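PDB 3MPR: putative endonuclease/exonuclease/phosphatase family protein from Bacteroides thetaiotaomicron, which probably cleaves phosphodiester bonds in nucleic acids as a metal-dependent nuclease of the DNase I-like superfamily. Local coordinates for residues 213-218 against 279-284. Residues are numbered along the deposited sequence; the frame is centred on the assembly and turned at random.
Sequences TFNNFD and DHFPVK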
# COMPACT_ATOMS: atom_id res chain seq x y z
N THR A 213 -1.57 9.49 12.26
CA THR A 213 -0.47 8.54 12.37
C THR A 213 -0.40 7.72 13.65
O THR A 213 0.20 6.65 13.66
CB THR A 213 0.89 9.22 12.11
OG1 THR A 213 1.18 10.14 13.17
CG2 THR A 213 0.84 9.96 10.77
N PHE A 214 -1.02 8.18 14.73
CA PHE A 214 -1.09 7.37 15.95
C PHE A 214 -2.40 6.58 16.02
O PHE A 214 -3.46 7.12 15.74
CB PHE A 214 -0.94 8.26 17.19
CG PHE A 214 -0.84 7.49 18.50
CD1 PHE A 214 0.15 6.54 18.70
CD2 PHE A 214 -1.74 7.73 19.53
CE1 PHE A 214 0.24 5.84 19.89
CE2 PHE A 214 -1.66 7.04 20.73
CZ PHE A 214 -0.67 6.09 20.91
N ASN A 215 -2.32 5.30 16.39
CA ASN A 215 -3.54 4.51 16.55
C ASN A 215 -3.72 3.86 17.94
O ASN A 215 -4.81 3.39 18.25
CB ASN A 215 -3.68 3.46 15.43
CG ASN A 215 -2.56 2.44 15.44
OD1 ASN A 215 -2.35 1.75 16.44
ND2 ASN A 215 -1.86 2.31 14.32
N ASN A 216 -2.66 3.84 18.76
CA ASN A 216 -2.77 3.27 20.11
C ASN A 216 -3.19 1.79 20.10
O ASN A 216 -3.84 1.30 21.03
CB ASN A 216 -3.78 4.09 20.92
CG ASN A 216 -3.62 3.88 22.42
OD1 ASN A 216 -2.52 3.66 22.92
ND2 ASN A 216 -4.74 3.95 23.15
N PHE A 217 -2.79 1.08 19.05
CA PHE A 217 -3.15 -0.33 18.84
C PHE A 217 -4.66 -0.54 18.70
O PHE A 217 -5.13 -1.67 18.76
CB PHE A 217 -2.60 -1.24 19.95
CG PHE A 217 -1.15 -1.60 19.76
CD1 PHE A 217 -0.73 -2.22 18.60
CD2 PHE A 217 -0.22 -1.33 20.75
CE1 PHE A 217 0.60 -2.55 18.42
CE2 PHE A 217 1.10 -1.66 20.59
CZ PHE A 217 1.52 -2.28 19.42
N ASP A 218 -5.39 0.55 18.50
CA ASP A 218 -6.84 0.47 18.32
C ASP A 218 -7.19 0.48 16.83
O ASP A 218 -7.05 1.49 16.15
CB ASP A 218 -7.51 1.65 19.02
CG ASP A 218 -9.00 1.70 18.80
OD1 ASP A 218 -9.54 0.79 18.14
OD2 ASP A 218 -9.64 2.65 19.30
N ASP A 279 1.67 0.55 17.02
CA ASP A 279 0.68 1.51 17.52
C ASP A 279 0.74 2.86 16.79
O ASP A 279 -0.01 3.79 17.11
CB ASP A 279 0.71 1.65 19.05
CG ASP A 279 1.96 2.31 19.57
OD1 ASP A 279 2.97 2.34 18.85
OD2 ASP A 279 1.92 2.79 20.73
N HIS A 280 1.61 2.94 15.78
CA HIS A 280 1.49 4.00 14.78
C HIS A 280 1.24 3.35 13.42
O HIS A 280 1.48 2.15 13.23
CB HIS A 280 2.77 4.83 14.67
CG HIS A 280 3.11 5.61 15.90
ND1 HIS A 280 3.36 5.01 17.12
CD2 HIS A 280 3.27 6.94 16.09
CE1 HIS A 280 3.66 5.95 18.01
NE2 HIS A 280 3.61 7.13 17.41
N PHE A 281 0.77 4.15 12.46
CA PHE A 281 0.80 3.74 11.06
C PHE A 281 2.08 4.26 10.42
O PHE A 281 2.50 5.35 10.74
CB PHE A 281 -0.39 4.31 10.31
CG PHE A 281 -1.72 3.81 10.80
CD1 PHE A 281 -1.98 2.45 10.84
CD2 PHE A 281 -2.70 4.68 11.22
CE1 PHE A 281 -3.19 1.97 11.30
CE2 PHE A 281 -3.92 4.21 11.68
CZ PHE A 281 -4.15 2.85 11.71
N PRO A 282 2.67 3.48 9.49
CA PRO A 282 3.82 4.03 8.75
C PRO A 282 3.40 5.18 7.85
O PRO A 282 2.30 5.18 7.30
CB PRO A 282 4.29 2.85 7.90
CG PRO A 282 3.13 1.94 7.80
CD PRO A 282 2.32 2.12 9.06
N VAL A 283 4.28 6.16 7.70
CA VAL A 283 4.07 7.21 6.73
C VAL A 283 5.02 6.93 5.57
O VAL A 283 6.22 6.80 5.77
CB VAL A 283 4.40 8.60 7.32
CG1 VAL A 283 4.40 9.66 6.22
CG2 VAL A 283 3.41 8.96 8.44
N LYS A 284 4.48 6.81 4.36
CA LYS A 284 5.31 6.49 3.20
C LYS A 284 5.28 7.66 2.22
O LYS A 284 4.21 8.13 1.83
CB LYS A 284 4.81 5.21 2.51
CG LYS A 284 5.43 4.97 1.16
CD LYS A 284 4.86 3.74 0.46
CE LYS A 284 5.17 3.77 -1.04
NZ LYS A 284 4.87 2.46 -1.71
O HOH W 1 -0.11 2.07 22.53
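The Asp-His-Phe-Pro run at 279-282, a signature of the DNase I-like fold that leads into strand 283-289, meets the loop 213-218 through a single beta bridge between His280 and Phe214. Phe281 N donates to Thr213 O at 2.8 Å, while Asp279 O is gripped by both Asn215 N (2.9 Å) and Asn216 N, the latter reaching a lone pair in the carbonyl plane. The two bonds to Asp279 O tie the motif to the type I' turn Asn215-Asp218, where Asn215 OD1 accepts from Phe217 N, closing an Asx turn, and is also hydrogen-bonded to Thr276 OG1. The amide nitrogen ND2 of Asn215 sits over the centre of the Phe281 ring, 3.3 Å above its plane. Phe214, its CG turned away from its own N (chi1 -174°), sets CD1 over one face of the His280 imidazole in a T-shaped stack, centroids 5.1 Å apart and planes at 64°. In the imidazole plane, His280 ND1 donates to Asp279 OD1 over 3.2 Å, meeting the carboxylate from above. Asp279 CB lies over a face of Phe217 as a CH-pi contact, and a water links Asp279 OD2 to Asn216 OD1. Replacing His280 by an alanine is likely to leave the Phe214 edge without an aromatic face and Asp279 OD1 without its imidazole donor. The His280 side chain lies about 5 Å from that of Glu51, which binds magnesium in this protein although no ion is bound to this chain in the model. Phe214 and Asp279 probably limit rotation of the imidazole, which also touches Asp228.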